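Local coordinates for putative metal-dependent hydrolase (Parabacteroides distasonis ATCC 8503, PDB 3KL7), which binds two zinc ions in a metallo-beta-lactamase fold and probably acts as a metal-dependent hydrolase on a substrate not yet known, at residues A[37-42]-A[52-57]; A[157-162]-A[177-182]; A[204-209]-A[228-233]. One frame throughout, in Å; residues are numbered along the deposited sequence.

Contact 1. Residues A[37-42]-A[52-57]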
loop_
_atom_site.group_PDB
_atom_site.type_symbol
_atom_site.label_atom_id
_atom_site.label_comp_id
_atom_site.label_asym_id
_atom_site.label_seq_id
_atom_site.Cartn_x
_atom_site.Cartn_y
_atom_site.Cartn_z
ATOM N N HIS A 37 -0.174 -10.549 1.043
ATOM C CA HIS A 37 -1.435 -9.825 1.166
ATOM C C HIS A 37 -1.195 -8.276 0.895
ATOM O O HIS A 37 -0.767 -7.910 -0.190
ATOM C CB HIS A 37 -2.023 -10.101 2.580
ATOM C CG HIS A 37 -3.516 -9.992 2.658
ATOM N ND1 HIS A 37 -4.357 -10.706 1.840
ATOM C CD2 HIS A 37 -4.319 -9.267 3.481
ATOM C CE1 HIS A 37 -5.613 -10.413 2.137
ATOM N NE2 HIS A 37 -5.617 -9.543 3.131
ATOM N N GLY A 38 -1.475 -7.405 1.872
ATOM C CA GLY A 38 -1.212 -5.943 1.715
ATOM C C GLY A 38 0.049 -5.478 2.461
ATOM O O GLY A 38 0.292 -4.290 2.599
ATOM N N SER A 39 0.848 -6.440 2.936
ATOM C CA SER A 39 1.987 -6.156 3.792
ATOM C C SER A 39 3.274 -6.049 2.986
ATOM O O SER A 39 3.655 -6.984 2.252
ATOM C CB SER A 39 2.128 -7.251 4.875
ATOM O OG SER A 39 1.006 -7.252 5.730
ATOM N N LEU A 40 3.943 -4.909 3.135
ATOM C CA LEU A 40 5.156 -4.604 2.376
ATOM C C LEU A 40 6.209 -3.989 3.296
ATOM O O LEU A 40 5.877 -3.275 4.236
ATOM C CB LEU A 40 4.839 -3.597 1.237
ATOM C CG LEU A 40 3.676 -3.921 0.285
ATOM C CD1 LEU A 40 3.385 -2.717 -0.656
ATOM C CD2 LEU A 40 3.970 -5.200 -0.538
HETATM N N MSE A 41 7.476 -4.276 3.029
HETATM C CA MSE A 41 8.571 -3.522 3.659
HETATM C C MSE A 41 9.244 -2.732 2.574
HETATM O O MSE A 41 9.537 -3.269 1.510
HETATM C CB MSE A 41 9.577 -4.456 4.328
HETATM C CG MSE A 41 10.757 -3.740 4.953
HETATM SE SE MSE A 41 11.943 -4.906 5.896
HETATM C CE MSE A 41 12.223 -6.228 4.521
ATOM N N LEU A 42 9.482 -1.455 2.831
ATOM C CA LEU A 42 10.176 -0.584 1.877
ATOM C C LEU A 42 11.479 -0.150 2.479
ATOM O O LEU A 42 11.516 0.299 3.602
ATOM C CB LEU A 42 9.324 0.651 1.563
ATOM C CG LEU A 42 8.243 0.524 0.491
ATOM C CD1 LEU A 42 7.167 -0.391 0.929
ATOM C CD2 LEU A 42 7.678 1.907 0.174
ATOM N N ASP A 52 1.318 -1.837 6.797
ATOM C CA ASP A 52 0.309 -2.817 7.263
ATOM C C ASP A 52 0.956 -4.140 7.719
ATOM O O ASP A 52 0.580 -5.224 7.248
ATOM C CB ASP A 52 -0.727 -3.097 6.160
ATOM C CG ASP A 52 -1.579 -1.835 5.779
ATOM O OD1 ASP A 52 -1.573 -0.832 6.535
ATOM O OD2 ASP A 52 -2.267 -1.872 4.709
ATOM N N PRO A 53 1.930 -4.061 8.650
ATOM C CA PRO A 53 2.614 -5.272 9.099
ATOM C C PRO A 53 1.695 -6.163 9.921
ATOM O O PRO A 53 1.028 -5.677 10.867
ATOM C CB PRO A 53 3.737 -4.731 9.961
ATOM C CG PRO A 53 3.168 -3.457 10.540
ATOM C CD PRO A 53 2.347 -2.878 9.419
ATOM N N VAL A 54 1.668 -7.457 9.580
ATOM C CA VAL A 54 0.732 -8.406 10.175
ATOM C C VAL A 54 1.472 -9.723 10.523
ATOM O O VAL A 54 2.021 -10.395 9.645
ATOM C CB VAL A 54 -0.440 -8.688 9.201
ATOM C CG1 VAL A 54 -1.287 -9.891 9.686
ATOM C CG2 VAL A 54 -1.303 -7.445 9.028
ATOM N N SER A 55 1.473 -10.076 11.807
ATOM C CA SER A 55 2.311 -11.178 12.319
ATOM C C SER A 55 1.978 -12.556 11.752
ATOM O O SER A 55 2.807 -13.451 11.772
ATOM C CB SER A 55 2.255 -11.216 13.854
ATOM O OG SER A 55 0.941 -11.328 14.309
ATOM N N GLU A 56 0.771 -12.719 11.247
ATOM C CA GLU A 56 0.366 -13.974 10.643
ATOM C C GLU A 56 1.183 -14.285 9.365
ATOM O O GLU A 56 1.316 -15.441 8.985
ATOM C CB GLU A 56 -1.117 -13.922 10.303
ATOM C CG GLU A 56 -1.759 -15.278 10.055
ATOM C CD GLU A 56 -2.933 -15.192 9.063
ATOM O OE1 GLU A 56 -3.464 -14.056 8.844
ATOM O OE2 GLU A 56 -3.318 -16.253 8.495
ATOM N N TYR A 57 1.727 -13.236 8.720
ATOM C CA TYR A 57 2.460 -13.397 7.449
ATOM C C TYR A 57 3.975 -13.439 7.609
ATOM O O TYR A 57 4.674 -13.825 6.689
ATOM C CB TYR A 57 2.087 -12.277 6.453
ATOM C CG TYR A 57 0.590 -12.068 6.297
ATOM C CD1 TYR A 57 -0.273 -13.145 6.165
ATOM C CD2 TYR A 57 0.045 -10.790 6.274
ATOM C CE1 TYR A 57 -1.631 -12.958 6.025
ATOM C CE2 TYR A 57 -1.342 -10.592 6.128
ATOM C CZ TYR A 57 -2.158 -11.672 6.008
ATOM O OH TYR A 57 -3.515 -11.496 5.873
HETATM O O HOH W 1 -1.342 -2.179 2.103
#
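Y57 reaches back over the start of strand 39-44 and lays its hydroxyl over one face of the H37 imidazole, OH to CD2 3.4 Å. The contact belongs to the first sheet of a metallo-beta-lactamase fold, joining the start of strand 39-44 to the loop after strand 47-51. The two rings meet obliquely, their planes 47° apart, and Y57 CE2 also comes within 3.6 Å of H37 CB, again obliquely. H37 has its CG swung away from the backbone N (chi1 -153°), and the imidazole nitrogens bond outside the contact, ND1 to the C-terminal Q235 and NE2 to D77, a zinc ligand. S39 holds the middle of the contact: its OG, beside its own backbone N, gives a short hydrogen bond of 2.6 Å to the backbone O of D52, tilted 29° from the carbonyl plane. The same OG lies at the edge of the Y57 ring, near CD2, with V54 CB close by. D52 OD2 bonds to T72 and to ND1 of H78, a second-shell bond to a zinc ligand. A water closes the far end, donating to G38 O at 2.7 Å and to D52 OD2 at 2.8 Å.

Contact 2. Residues A[157-162]-A[177-182]; sequences VYIAGD and IAFLPV. With ZN (zinc ion), chain C; ZN (zinc ion), chain D.
The F179 ring receives V157 CG1 at its edge, in plane, 3.8 Å from CE1, and the Y158 carbonyl oxygen also lies at that edge; I159 runs alongside it, CG1 to CD1 4.1 Å. Y206 of the next strand stacks on this phenyl ring. The Y158 ring points to the other side of the sheet, with the backbone N of A160 over one face, near the rim. L180 crosses this phenol at about a right angle, its CD2 touching Y158 CE2 obliquely at 3.9 Å and also meeting the methyl of A160. With its CG turned away from the backbone N (chi1 170°), Y158 brings its ring alongside A178 and L180, which helix 190-200 covers. V157 meets L30 and F179 meets I32 and F34 of the first sheet, while I159 touches Y208. Both strands belong to the second sheet of the alpha-beta/beta-alpha sandwich of metallo-beta-lactamases and run parallel, 8° apart. Y158 N bonds to I177 O, F179 N returns to Y158 O, and A160 N closes the set on F179 O at 3.1 Å. Beyond I159 the strand gives way to A160 and G161, the latter at positive phi, with its carbonyl O facing the P181 ring and its N bonded to the Y208 hydroxyl. The turn delivers D162 to the metals: a single oxygen, OD2, bridges both zinc ions, 2.1 Å from the one shared with D77, H78 and H209 and 2.3 Å from the one held by H73, H75 and H140.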
loop_
_atom_site.group_PDB
_atom_site.type_symbol
_atom_site.label_atom_id
_atom_site.label_comp_id
_atom_site.label_asym_id
_atom_site.label_seq_id
_atom_site.Cartn_x
_atom_site.Cartn_y
_atom_site.Cartn_z
ATOM N N VAL A 157 5.230 6.039 -5.291
ATOM C CA VAL A 157 4.707 4.685 -5.066
ATOM C C VAL A 157 3.335 4.830 -4.456
ATOM O O VAL A 157 3.194 5.408 -3.380
ATOM C CB VAL A 157 5.609 3.892 -4.091
ATOM C CG1 VAL A 157 5.070 2.471 -3.866
ATOM C CG2 VAL A 157 7.044 3.863 -4.599
ATOM N N TYR A 158 2.319 4.333 -5.154
ATOM C CA TYR A 158 0.924 4.398 -4.676
ATOM C C TYR A 158 0.547 3.071 -4.053
ATOM O O TYR A 158 0.552 2.046 -4.723
ATOM C CB TYR A 158 -0.010 4.734 -5.840
ATOM C CG TYR A 158 -1.497 4.597 -5.542
ATOM C CD1 TYR A 158 -2.030 5.032 -4.350
ATOM C CD2 TYR A 158 -2.357 4.061 -6.481
ATOM C CE1 TYR A 158 -3.406 4.919 -4.083
ATOM C CE2 TYR A 158 -3.737 3.931 -6.219
ATOM C CZ TYR A 158 -4.245 4.363 -5.018
ATOM O OH TYR A 158 -5.605 4.240 -4.758
ATOM N N ILE A 159 0.272 3.082 -2.757
ATOM C CA ILE A 159 -0.251 1.900 -2.070
ATOM C C ILE A 159 -1.758 2.137 -1.784
ATOM O O ILE A 159 -2.116 2.936 -0.936
ATOM C CB ILE A 159 0.527 1.625 -0.758
ATOM C CG1 ILE A 159 2.039 1.365 -1.090
ATOM C CG2 ILE A 159 -0.117 0.420 0.020
ATOM C CD1 ILE A 159 2.945 1.517 0.058
ATOM N N ALA A 160 -2.627 1.445 -2.526
ATOM C CA ALA A 160 -4.057 1.764 -2.496
ATOM C C ALA A 160 -4.738 1.364 -1.194
ATOM O O ALA A 160 -5.727 1.950 -0.821
ATOM C CB ALA A 160 -4.775 1.138 -3.684
ATOM N N GLY A 161 -4.201 0.389 -0.495
ATOM C CA GLY A 161 -4.942 -0.189 0.638
ATOM C C GLY A 161 -6.144 -0.982 0.103
ATOM O O GLY A 161 -6.051 -1.587 -0.971
ATOM N N ASP A 162 -7.266 -0.975 0.837
ATOM C CA ASP A 162 -8.471 -1.718 0.409
ATOM C C ASP A 162 -9.517 -0.780 -0.215
ATOM O O ASP A 162 -10.071 0.073 0.457
ATOM C CB ASP A 162 -9.072 -2.510 1.583
ATOM C CG ASP A 162 -8.253 -3.767 1.923
ATOM O OD1 ASP A 162 -7.241 -4.053 1.203
ATOM O OD2 ASP A 162 -8.618 -4.474 2.883
ATOM N N ILE A 177 4.999 3.458 -9.414
ATOM C CA ILE A 177 4.694 2.088 -8.939
ATOM C C ILE A 177 3.381 2.079 -8.177
ATOM O O ILE A 177 3.153 2.908 -7.338
ATOM C CB ILE A 177 5.805 1.551 -7.992
ATOM C CG1 ILE A 177 7.163 1.506 -8.708
ATOM C CG2 ILE A 177 5.416 0.124 -7.462
ATOM C CD1 ILE A 177 8.380 1.613 -7.776
ATOM N N ALA A 178 2.515 1.131 -8.481
ATOM C CA ALA A 178 1.232 1.070 -7.819
ATOM C C ALA A 178 0.931 -0.303 -7.337
ATOM O O ALA A 178 1.207 -1.279 -8.006
ATOM C CB ALA A 178 0.099 1.578 -8.761
ATOM N N PHE A 179 0.356 -0.367 -6.157
ATOM C CA PHE A 179 -0.176 -1.580 -5.618
ATOM C C PHE A 179 -1.680 -1.445 -5.537
ATOM O O PHE A 179 -2.187 -0.589 -4.827
ATOM C CB PHE A 179 0.419 -1.852 -4.216
ATOM C CG PHE A 179 1.917 -2.092 -4.231
ATOM C CD1 PHE A 179 2.803 -1.022 -4.300
ATOM C CD2 PHE A 179 2.424 -3.368 -4.201
ATOM C CE1 PHE A 179 4.159 -1.238 -4.329
ATOM C CE2 PHE A 179 3.778 -3.586 -4.235
ATOM C CZ PHE A 179 4.647 -2.525 -4.301
ATOM N N LEU A 180 -2.388 -2.293 -6.282
ATOM C CA LEU A 180 -3.861 -2.349 -6.242
ATOM C C LEU A 180 -4.337 -3.693 -5.689
ATOM O O LEU A 180 -3.755 -4.753 -6.021
ATOM C CB LEU A 180 -4.433 -2.154 -7.646
ATOM C CG LEU A 180 -4.120 -0.801 -8.256
ATOM C CD1 LEU A 180 -4.673 -0.700 -9.710
ATOM C CD2 LEU A 180 -4.673 0.323 -7.355
ATOM N N PRO A 181 -5.398 -3.667 -4.840
ATOM C CA PRO A 181 -5.989 -4.862 -4.206
ATOM C C PRO A 181 -6.998 -5.574 -5.081
ATOM O O PRO A 181 -7.917 -4.944 -5.595
ATOM C CB PRO A 181 -6.700 -4.279 -2.983
ATOM C CG PRO A 181 -7.089 -2.939 -3.407
ATOM C CD PRO A 181 -5.938 -2.435 -4.245
ATOM N N VAL A 182 -6.842 -6.891 -5.215
ATOM C CA VAL A 182 -7.623 -7.659 -6.150
ATOM C C VAL A 182 -8.137 -8.963 -5.504
ATOM O O VAL A 182 -7.704 -10.078 -5.872
ATOM C CB VAL A 182 -6.772 -8.003 -7.432
ATOM C CG1 VAL A 182 -7.651 -8.502 -8.541
ATOM C CG2 VAL A 182 -5.915 -6.754 -7.904
HETATM ZN ZN ZN C . -10.028 -4.227 4.678
HETATM ZN ZN ZN D . -7.830 -6.239 3.680
HETATM O O HOH W 2 -9.037 -5.888 5.327
#

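Contact 3. Residues A[204-209]-A[228-233]; sequences ILYPYH and DVRIRE. With ZN (zinc ion), chain D.
Y206 and R230 form the dense part of this contact: the extended arginine chain passes obliquely across the phenol, with R230 CB 3.6 Å from Y206 CE1. Its NH1 gives the Y206 hydroxyl, also held by D20, a bent hydrogen bond of 3.1 Å (143° at the hydrogen), and the ring and guanidinium planes stand 80° apart. I204 covers a face of the same guanidinium, CG2 to NE 3.8 Å. In R232, salt-bridged to D20, chi1 (-61°) sets CG at the edge of the Y206 ring, and the bend at chi2 folds the chain back to put Y206 CE1 over one guanidinium face. Further along, P207 packs its CG against I231 CD1 at 3.5 Å and its CD against V229. The backbones pair in parallel only at the start, where L205 N bonds to D228 O and R230 N to L205 O, both at 2.8 Å. Beyond R230 the contact loosens: the chains diverge, and a water takes over, donating to P207 O and R230 O and accepting from R232 N. On the partly exposed side, D228 OD2 takes a firm 2.7 Å salt bridge from R230 NE but only a weak bond from NH2. Strand 204-208, helix 217-221 and strand 228-229 make a beta-alpha-beta unit bordering the second sheet, and H209 NE2 carries it to the dinuclear zinc site of the metallo-beta-lactamase fold.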
loop_
_atom_site.group_PDB
_atom_site.type_symbol
_atom_site.label_atom_id
_atom_site.label_comp_id
_atom_site.label_asym_id
_atom_site.label_seq_id
_atom_site.Cartn_x
_atom_site.Cartn_y
_atom_site.Cartn_z
ATOM N N ILE A 204 4.464 0.822 -13.376
ATOM C CA ILE A 204 4.602 -0.538 -12.860
ATOM C C ILE A 204 3.453 -0.845 -11.941
ATOM O O ILE A 204 3.120 -0.037 -11.096
ATOM C CB ILE A 204 5.939 -0.702 -12.111
ATOM C CG1 ILE A 204 7.086 -0.683 -13.123
ATOM C CG2 ILE A 204 5.949 -2.011 -11.290
ATOM C CD1 ILE A 204 8.358 -0.205 -12.580
ATOM N N LEU A 205 2.823 -2.018 -12.120
ATOM C CA LEU A 205 1.652 -2.387 -11.309
ATOM C C LEU A 205 1.867 -3.715 -10.635
ATOM O O LEU A 205 2.029 -4.728 -11.301
ATOM C CB LEU A 205 0.364 -2.451 -12.182
ATOM C CG LEU A 205 -0.937 -2.994 -11.467
ATOM C CD1 LEU A 205 -1.410 -2.028 -10.427
ATOM C CD2 LEU A 205 -2.076 -3.280 -12.468
ATOM N N TYR A 206 1.855 -3.708 -9.307
ATOM C CA TYR A 206 1.867 -4.944 -8.529
ATOM C C TYR A 206 0.460 -5.219 -7.984
ATOM O O TYR A 206 0.033 -4.571 -7.011
ATOM C CB TYR A 206 2.810 -4.827 -7.314
ATOM C CG TYR A 206 4.302 -4.772 -7.632
ATOM C CD1 TYR A 206 5.030 -5.925 -7.804
ATOM C CD2 TYR A 206 4.972 -3.554 -7.718
ATOM C CE1 TYR A 206 6.386 -5.880 -8.082
ATOM C CE2 TYR A 206 6.322 -3.501 -7.989
ATOM C CZ TYR A 206 7.025 -4.667 -8.169
ATOM O OH TYR A 206 8.373 -4.621 -8.442
ATOM N N PRO A 207 -0.264 -6.181 -8.580
ATOM C CA PRO A 207 -1.444 -6.606 -7.869
ATOM C C PRO A 207 -1.073 -7.144 -6.485
ATOM O O PRO A 207 -0.120 -7.922 -6.354
ATOM C CB PRO A 207 -1.994 -7.740 -8.747
ATOM C CG PRO A 207 -0.917 -8.099 -9.640
ATOM C CD PRO A 207 -0.107 -6.892 -9.843
ATOM N N TYR A 208 -1.810 -6.743 -5.461
ATOM C CA TYR A 208 -1.581 -7.294 -4.150
ATOM C C TYR A 208 -2.888 -7.529 -3.403
ATOM O O TYR A 208 -3.988 -7.270 -3.944
ATOM C CB TYR A 208 -0.553 -6.435 -3.374
ATOM C CG TYR A 208 -1.066 -5.215 -2.589
ATOM C CD1 TYR A 208 -2.242 -4.540 -2.946
ATOM C CD2 TYR A 208 -0.332 -4.719 -1.534
ATOM C CE1 TYR A 208 -2.677 -3.447 -2.238
ATOM C CE2 TYR A 208 -0.752 -3.620 -0.819
ATOM C CZ TYR A 208 -1.923 -2.982 -1.165
ATOM O OH TYR A 208 -2.339 -1.877 -0.430
ATOM N N HIS A 209 -2.796 -8.074 -2.197
ATOM C CA HIS A 209 -3.988 -8.342 -1.412
ATOM C C HIS A 209 -4.975 -9.132 -2.301
ATOM O O HIS A 209 -6.177 -8.839 -2.319
ATOM C CB HIS A 209 -4.608 -6.975 -0.952
ATOM C CG HIS A 209 -5.685 -7.086 0.104
ATOM N ND1 HIS A 209 -7.017 -7.258 -0.206
ATOM C CD2 HIS A 209 -5.626 -6.983 1.457
ATOM C CE1 HIS A 209 -7.730 -7.289 0.914
ATOM N NE2 HIS A 209 -6.912 -7.126 1.934
ATOM N N ASP A 228 3.571 -2.385 -16.793
ATOM C CA ASP A 228 4.254 -3.624 -16.424
ATOM C C ASP A 228 3.558 -4.229 -15.201
ATOM O O ASP A 228 3.742 -3.778 -14.082
ATOM C CB ASP A 228 5.733 -3.373 -16.147
ATOM C CG ASP A 228 6.496 -4.661 -15.752
ATOM O OD1 ASP A 228 5.966 -5.798 -15.984
ATOM O OD2 ASP A 228 7.631 -4.531 -15.206
ATOM N N VAL A 229 2.736 -5.233 -15.440
ATOM C CA VAL A 229 2.035 -5.924 -14.366
ATOM C C VAL A 229 2.980 -6.984 -13.848
ATOM O O VAL A 229 3.365 -7.853 -14.599
ATOM C CB VAL A 229 0.725 -6.592 -14.888
ATOM C CG1 VAL A 229 -0.042 -7.238 -13.754
ATOM C CG2 VAL A 229 -0.152 -5.556 -15.630
ATOM N N ARG A 230 3.375 -6.886 -12.570
ATOM C CA ARG A 230 4.336 -7.833 -11.972
ATOM C C ARG A 230 3.650 -8.662 -10.925
ATOM O O ARG A 230 3.129 -8.124 -9.947
ATOM C CB ARG A 230 5.504 -7.089 -11.332
ATOM C CG ARG A 230 6.283 -6.194 -12.306
ATOM C CD ARG A 230 7.443 -5.500 -11.627
ATOM N NE ARG A 230 8.244 -4.741 -12.577
ATOM C CZ ARG A 230 9.439 -4.205 -12.299
ATOM N NH1 ARG A 230 9.976 -4.343 -11.088
ATOM N NH2 ARG A 230 10.099 -3.536 -13.232
ATOM N N ILE A 231 3.636 -9.966 -11.121
ATOM C CA ILE A 231 2.991 -10.874 -10.169
ATOM C C ILE A 231 3.989 -11.347 -9.096
ATOM O O ILE A 231 5.033 -11.934 -9.397
ATOM C CB ILE A 231 2.368 -12.115 -10.884
ATOM C CG1 ILE A 231 1.463 -11.665 -12.024
ATOM C CG2 ILE A 231 1.572 -12.967 -9.901
ATOM C CD1 ILE A 231 0.415 -10.700 -11.604
ATOM N N ARG A 232 3.646 -11.070 -7.847
ATOM C CA ARG A 232 4.437 -11.477 -6.704
ATOM C C ARG A 232 3.550 -12.249 -5.733
ATOM O O ARG A 232 2.350 -12.305 -5.910
ATOM C CB ARG A 232 5.035 -10.247 -6.032
ATOM C CG ARG A 232 5.981 -9.444 -6.950
ATOM C CD ARG A 232 7.243 -10.225 -7.301
ATOM N NE ARG A 232 8.179 -9.457 -8.124
ATOM C CZ ARG A 232 8.146 -9.396 -9.469
ATOM N NH1 ARG A 232 7.227 -10.056 -10.170
ATOM N NH2 ARG A 232 9.022 -8.668 -10.103
ATOM N N GLU A 233 4.149 -12.858 -4.718
ATOM C CA GLU A 233 3.380 -13.668 -3.769
ATOM C C GLU A 233 2.703 -12.775 -2.741
ATOM O O GLU A 233 3.123 -12.704 -1.581
ATOM C CB GLU A 233 4.267 -14.717 -3.089
ATOM C CG GLU A 233 4.864 -15.758 -4.058
ATOM C CD GLU A 233 3.798 -16.481 -4.889
ATOM O OE1 GLU A 233 3.148 -17.413 -4.357
ATOM O OE2 GLU A 233 3.621 -16.116 -6.078
HETATM ZN ZN ZN D . -7.830 -6.239 3.680
HETATM O O HOH W 3 2.250 -8.691 -7.506
HETATM O O HOH W 2 -9.037 -5.888 5.327
#

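In the fold
Contacts 2 and 3 are neighbours in the second sheet, their centres about 9 Å apart: strand 177-181 pairs with 157-159 in one and, through A178 O to Y206 N at 2.8 Å, with 204-208 in the other. Contact 1 lies at the first sheet, about 13 Å from contact 2 between centres, and meets it across the sandwich where L40 CD1 packs on F179 CE2 at 3.7 Å. It joins contact 3 through H37 O and H209 N, 2.9 Å apart, probably hydrogen-bonded. All three converge on the dinuclear zinc site: D162 of contact 2, which bridges both zincs, shares one of them with H209 of contact 3, while contact 1 supplies second-shell partners for the remaining ligands of that zinc.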